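Long-range contacts in carboxylesterase YbfK (PDB 4CCY), which hydrolyses carboxylic esters to an alcohol and a carboxylate, as a carboxylesterase of the alpha/beta hydrolase superfamily: residues G50-P55 / Q80-A85; Y84-I89 / A108-D113. One frame throughout, in Å; residues are numbered along the deposited sequence.

Strand 82-86 of the central alpha/beta hydrolase sheet carries both contacts, one near each of its ends, and Tyr84 and Ala85 belong to both ranges. Interaction 1 lies at the start of the strand, toward the periphery of the molecule, where the turn between strands 42-49 and 56-60 folds against it. Interaction 2 lies at and just beyond its C-terminal end, in the interior, where the chain leaving the strand packs against helix 104-118. The centres of interactions 1 and 2 are about 17 Å apart. Interaction 1 is remote from the catalytic residues, whereas in interaction 2 the side chain of Ile88 comes within about 8 Å of that of Ser129, the probable nucleophile, and about 11 Å of that of His273.

Interaction 1 (G50-P55 / Q80-A85); sequences GPKDAP and QFRTYA
Arg82 holds segment 50-55 by two hydrogen bonds, one from its side chain and one from its backbone. Its NH1 donates to Gly50 O at 2.9 Å with a bent N-H...O angle of 140°, the oxygen lying somewhat out of the guanidinium plane. At the other end of the segment Arg82 N donates to Pro55 O at 3.0 Å, joining the start of strand 82-86 to the chain entering its parallel neighbour 56-60. With CG anti to the backbone N (chi1 -178°) and a bend at chi2, the arginine runs alongside the type I turn from Pro51 to Ala54, and its CB lies 3.4 Å from Pro51 O. Lys52 extends beside it in the same direction: its CG sits over the centre of one guanidinium face, 3.8 Å from Arg82 CZ. Ala54 CB points at the backbone, 3.4 Å from Gln80 O, while Pro55 CB meets Phe81 CD1 at 4.0 Å and Pro55 O lies at the edge of the phenylalanine ring. Gly50 CA passes so near segment 80-85 that a CB there would collide with Phe81 O. The two cationic ends, Lys52 NZ and Arg82 NH2, are 4.4 Å apart, and both form salt bridges to the carboxylate of Glu33, whose negative charge probably holds the two cations together and ties segment 50-55 to strand 33-37.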
loop_
_atom_site.group_PDB
_atom_site.type_symbol
_atom_site.label_atom_id
_atom_site.label_comp_id
_atom_site.label_asym_id
_atom_site.label_seq_id
_atom_site.Cartn_x
_atom_site.Cartn_y
_atom_site.Cartn_z
ATOM N N GLY A 50 5.802 -17.443 4.150
ATOM C CA GLY A 50 7.098 -17.420 4.812
ATOM C C GLY A 50 7.134 -18.241 6.082
ATOM O O GLY A 50 6.093 -18.706 6.538
ATOM N N PRO A 51 8.343 -18.423 6.661
ATOM C CA PRO A 51 8.519 -19.307 7.816
ATOM C C PRO A 51 7.789 -18.768 9.037
ATOM O O PRO A 51 7.879 -17.577 9.336
ATOM C CB PRO A 51 10.045 -19.307 8.048
ATOM C CG PRO A 51 10.645 -18.650 6.843
ATOM C CD PRO A 51 9.597 -17.739 6.296
ATOM N N LYS A 52 7.071 -19.644 9.735
ATOM C CA LYS A 52 6.174 -19.207 10.806
ATOM C C LYS A 52 6.895 -18.686 12.054
ATOM O O LYS A 52 6.294 -17.982 12.864
ATOM C CB LYS A 52 5.160 -20.308 11.132
ATOM C CG LYS A 52 4.122 -20.459 10.024
ATOM C CD LYS A 52 3.122 -21.565 10.286
ATOM C CE LYS A 52 2.004 -21.539 9.256
ATOM N NZ LYS A 52 0.775 -22.185 9.792
ATOM N N ASP A 53 8.186 -19.000 12.185
ATOM C CA ASP A 53 9.004 -18.492 13.288
ATOM C C ASP A 53 9.861 -17.258 12.930
ATOM O O ASP A 53 10.617 -16.772 13.760
ATOM C CB ASP A 53 9.855 -19.625 13.921
ATOM C CG ASP A 53 10.770 -20.336 12.910
ATOM O OD1 ASP A 53 10.879 -19.889 11.743
ATOM O OD2 ASP A 53 11.400 -21.357 13.291
ATOM N N ALA A 54 9.723 -16.742 11.712
ATOM C CA ALA A 54 10.499 -15.576 11.263
ATOM C C ALA A 54 9.857 -14.251 11.714
ATOM O O ALA A 54 8.646 -14.220 11.980
ATOM C CB ALA A 54 10.657 -15.610 9.750
ATOM N N PRO A 55 10.652 -13.150 11.803
ATOM C CA PRO A 55 10.058 -11.860 12.185
ATOM C C PRO A 55 8.905 -11.445 11.257
ATOM O O PRO A 55 8.889 -11.799 10.072
ATOM C CB PRO A 55 11.232 -10.875 12.086
ATOM C CG PRO A 55 12.452 -11.719 12.271
ATOM C CD PRO A 55 12.124 -13.061 11.673
ATOM N N GLN A 80 12.898 -14.617 4.526
ATOM C CA GLN A 80 13.436 -14.221 5.828
ATOM C C GLN A 80 12.377 -13.694 6.776
ATOM O O GLN A 80 12.642 -13.515 7.961
ATOM C CB GLN A 80 14.539 -13.177 5.649
ATOM C CG GLN A 80 15.947 -13.757 5.736
ATOM C CD GLN A 80 16.929 -13.049 4.829
ATOM O OE1 GLN A 80 16.858 -13.171 3.598
ATOM N NE2 GLN A 80 17.857 -12.315 5.426
ATOM N N PHE A 81 11.180 -13.440 6.253
ATOM C CA PHE A 81 10.097 -12.893 7.068
ATOM C C PHE A 81 8.811 -13.685 6.918
ATOM O O PHE A 81 8.528 -14.245 5.858
ATOM C CB PHE A 81 9.844 -11.420 6.721
ATOM C CG PHE A 81 11.041 -10.539 6.927
ATOM C CD1 PHE A 81 11.349 -10.044 8.194
ATOM C CD2 PHE A 81 11.875 -10.220 5.863
ATOM C CE1 PHE A 81 12.460 -9.237 8.385
ATOM C CE2 PHE A 81 12.994 -9.419 6.054
ATOM C CZ PHE A 81 13.284 -8.928 7.312
ATOM N N ARG A 82 8.041 -13.726 7.992
ATOM C CA ARG A 82 6.658 -14.141 7.908
ATOM C C ARG A 82 5.891 -12.909 7.424
ATOM O O ARG A 82 5.711 -11.953 8.183
ATOM C CB ARG A 82 6.160 -14.608 9.276
ATOM C CG ARG A 82 4.718 -15.107 9.295
ATOM C CD ARG A 82 4.529 -16.396 8.501
ATOM N NE ARG A 82 3.161 -16.912 8.642
ATOM C CZ ARG A 82 2.580 -17.775 7.810
ATOM N NH1 ARG A 82 3.239 -18.244 6.755
ATOM N NH2 ARG A 82 1.331 -18.170 8.031
ATOM N N THR A 83 5.495 -12.920 6.152
ATOM C CA THR A 83 4.795 -11.784 5.543
ATOM C C THR A 83 3.288 -11.925 5.640
ATOM O O THR A 83 2.732 -12.995 5.388
ATOM C CB THR A 83 5.132 -11.610 4.049
ATOM O OG1 THR A 83 4.871 -12.850 3.362
ATOM C CG2 THR A 83 6.602 -11.186 3.861
ATOM N N TYR A 84 2.642 -10.823 5.988
ATOM C CA TYR A 84 1.200 -10.730 6.042
ATOM C C TYR A 84 0.754 -9.638 5.076
ATOM O O TYR A 84 0.932 -8.464 5.354
ATOM C CB TYR A 84 0.759 -10.366 7.446
ATOM C CG TYR A 84 1.113 -11.391 8.510
ATOM C CD1 TYR A 84 0.393 -12.584 8.626
ATOM C CD2 TYR A 84 2.148 -11.150 9.418
ATOM C CE1 TYR A 84 0.692 -13.503 9.617
ATOM C CE2 TYR A 84 2.457 -12.069 10.415
ATOM C CZ TYR A 84 1.732 -13.240 10.510
ATOM O OH TYR A 84 2.035 -14.159 11.492
ATOM N N ALA A 85 0.179 -10.030 3.942
ATOM C CA ALA A 85 -0.294 -9.062 2.958
ATOM C C ALA A 85 -1.749 -8.725 3.270
ATOM O O ALA A 85 -2.651 -9.570 3.139
ATOM C CB ALA A 85 -0.145 -9.603 1.542
#

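Interaction 2 (Y84-I89 / A108-D113)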
loop_
_atom_site.group_PDB
_atom_site.type_symbol
_atom_site.label_atom_id
_atom_site.label_comp_id
_atom_site.label_asym_id
_atom_site.label_seq_id
_atom_site.Cartn_x
_atom_site.Cartn_y
_atom_site.Cartn_z
ATOM N N TYR A 84 2.642 -10.823 5.988
ATOM C CA TYR A 84 1.200 -10.730 6.042
ATOM C C TYR A 84 0.754 -9.638 5.076
ATOM O O TYR A 84 0.932 -8.464 5.354
ATOM C CB TYR A 84 0.759 -10.366 7.446
ATOM C CG TYR A 84 1.113 -11.391 8.510
ATOM C CD1 TYR A 84 0.393 -12.584 8.626
ATOM C CD2 TYR A 84 2.148 -11.150 9.418
ATOM C CE1 TYR A 84 0.692 -13.503 9.617
ATOM C CE2 TYR A 84 2.457 -12.069 10.415
ATOM C CZ TYR A 84 1.732 -13.240 10.510
ATOM O OH TYR A 84 2.035 -14.159 11.492
ATOM N N ALA A 85 0.179 -10.030 3.942
ATOM C CA ALA A 85 -0.294 -9.062 2.958
ATOM C C ALA A 85 -1.749 -8.725 3.270
ATOM O O ALA A 85 -2.651 -9.570 3.139
ATOM C CB ALA A 85 -0.145 -9.603 1.542
ATOM N N VAL A 86 -1.960 -7.481 3.680
ATOM C CA VAL A 86 -3.235 -7.049 4.251
ATOM C C VAL A 86 -4.036 -6.240 3.221
ATOM O O VAL A 86 -3.521 -5.254 2.664
ATOM C CB VAL A 86 -2.992 -6.197 5.521
ATOM C CG1 VAL A 86 -4.307 -5.705 6.117
ATOM C CG2 VAL A 86 -2.158 -6.967 6.549
ATOM N N ASP A 87 -5.290 -6.648 2.991
ATOM C CA ASP A 87 -6.179 -5.937 2.058
ATOM C C ASP A 87 -6.801 -4.763 2.788
ATOM O O ASP A 87 -7.518 -4.953 3.759
ATOM C CB ASP A 87 -7.277 -6.855 1.479
ATOM C CG ASP A 87 -6.822 -7.615 0.229
ATOM O OD1 ASP A 87 -5.640 -7.478 -0.177
ATOM O OD2 ASP A 87 -7.634 -8.387 -0.340
ATOM N N ILE A 88 -6.508 -3.551 2.331
ATOM C CA ILE A 88 -6.976 -2.358 3.037
ATOM C C ILE A 88 -8.496 -2.296 2.958
ATOM O O ILE A 88 -9.071 -2.271 1.874
ATOM C CB ILE A 88 -6.321 -1.059 2.495
ATOM C CG1 ILE A 88 -4.792 -1.138 2.650
ATOM C CG2 ILE A 88 -6.904 0.169 3.206
ATOM C CD1 ILE A 88 -4.031 -0.195 1.736
ATOM N N ILE A 89 -9.130 -2.297 4.124
ATOM C CA ILE A 89 -10.568 -2.316 4.223
ATOM C C ILE A 89 -11.136 -0.985 3.719
ATOM O O ILE A 89 -10.595 0.088 4.024
ATOM C CB ILE A 89 -11.000 -2.694 5.665
ATOM C CG1 ILE A 89 -12.407 -3.319 5.676
ATOM C CG2 ILE A 89 -10.851 -1.531 6.643
ATOM C CD1 ILE A 89 -12.655 -4.184 6.911
ATOM N N ALA A 108 -5.293 3.934 12.133
ATOM C CA ALA A 108 -4.352 3.345 13.088
ATOM C C ALA A 108 -5.037 2.349 14.026
ATOM O O ALA A 108 -4.447 1.334 14.382
ATOM C CB ALA A 108 -3.610 4.425 13.864
ATOM N N GLU A 109 -6.284 2.621 14.400
ATOM C CA GLU A 109 -7.049 1.655 15.205
ATOM C C GLU A 109 -7.330 0.362 14.436
ATOM O O GLU A 109 -7.199 -0.732 14.993
ATOM C CB GLU A 109 -8.337 2.269 15.787
ATOM C CG GLU A 109 -8.093 3.293 16.899
ATOM C CD GLU A 109 -7.349 2.703 18.096
ATOM O OE1 GLU A 109 -7.794 1.668 18.630
ATOM O OE2 GLU A 109 -6.309 3.267 18.519
ATOM N N TRP A 110 -7.694 0.494 13.159
ATOM C CA TRP A 110 -7.858 -0.655 12.264
ATOM C C TRP A 110 -6.616 -1.527 12.267
ATOM O O TRP A 110 -6.711 -2.732 12.444
ATOM C CB TRP A 110 -8.175 -0.194 10.833
ATOM C CG TRP A 110 -8.083 -1.307 9.805
ATOM C CD1 TRP A 110 -8.807 -2.494 9.773
ATOM C CD2 TRP A 110 -7.197 -1.374 8.638
ATOM N NE1 TRP A 110 -8.454 -3.261 8.688
ATOM C CE2 TRP A 110 -7.482 -2.655 7.976
ATOM C CE3 TRP A 110 -6.237 -0.532 8.090
ATOM C CZ2 TRP A 110 -6.824 -3.048 6.808
ATOM C CZ3 TRP A 110 -5.567 -0.952 6.926
ATOM C CH2 TRP A 110 -5.857 -2.178 6.303
ATOM N N MET A 111 -5.443 -0.911 12.092
ATOM C CA MET A 111 -4.183 -1.659 12.039
ATOM C C MET A 111 -3.805 -2.305 13.368
ATOM O O MET A 111 -3.247 -3.404 13.367
ATOM C CB MET A 111 -3.032 -0.797 11.497
ATOM C CG MET A 111 -1.724 -1.548 11.191
ATOM S SD MET A 111 -1.806 -3.027 10.117
ATOM C CE MET A 111 -2.874 -2.471 8.780
ATOM N N LYS A 112 -4.089 -1.629 14.489
ATOM C CA LYS A 112 -3.900 -2.235 15.815
ATOM C C LYS A 112 -4.725 -3.512 15.969
ATOM O O LYS A 112 -4.215 -4.509 16.470
ATOM C CB LYS A 112 -4.232 -1.261 16.953
ATOM C CG LYS A 112 -3.172 -0.210 17.220
ATOM C CD LYS A 112 -3.506 0.560 18.494
ATOM C CE LYS A 112 -2.868 1.936 18.470
ATOM N NZ LYS A 112 -3.235 2.690 19.699
ATOM N N ASP A 113 -5.981 -3.481 15.518
ATOM C CA ASP A 113 -6.848 -4.673 15.529
ATOM C C ASP A 113 -6.264 -5.798 14.668
ATOM O O ASP A 113 -6.314 -6.966 15.043
ATOM C CB ASP A 113 -8.250 -4.352 14.992
ATOM C CG ASP A 113 -9.099 -3.530 15.944
ATOM O OD1 ASP A 113 -8.663 -3.215 17.072
ATOM O OD2 ASP A 113 -10.241 -3.191 15.540
#
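Trp110 reaches from helix 104-118 to the chain leaving strand 82-86, its indole resting on Val86, Ile88 and Ile89. From CB, which points toward this chain, CG stands anti to the backbone N (chi1 168°) and carries the ring away from the helix. The five-membered ring comes first: Ile89 CG2 lies over its face, 3.7 Å from the centroid and 16° off the normal, a CH-pi contact. That methyl is 3.6 Å from Trp110 NE1, whose hydrogen bond goes to Thr44 OG1 on strand 42-49. Farther out, Trp110 CZ2 meets Val86 CG1 at 3.7 Å, with Asp87 O at the ring edge, also 3.7 Å from Trp110 CZ2. The far corner, Trp110 CH2, is 3.5 Å from Ile88 CA and 3.9 Å from Ile88 CG1, the isoleucine crossing the indole at about a right angle. Met111, the next residue on the helix, curls back to place CE over the opposite face from Ile89, 3.6 Å above the ring plane and toward its rim. With the indole cut back to an alanine, Thr44 OG1 loses its N-H partner, and a gap would probably open beside Val86, Ile88 and Ile89. The indole thus fills the join between helix 104-118 and the sheet, where Val86 also touches strands 42-49 and 56-60, Met111 reaches Phe138 of helix 130-141, and Ile88 packs on His134 of that same helix, which follows Ser129.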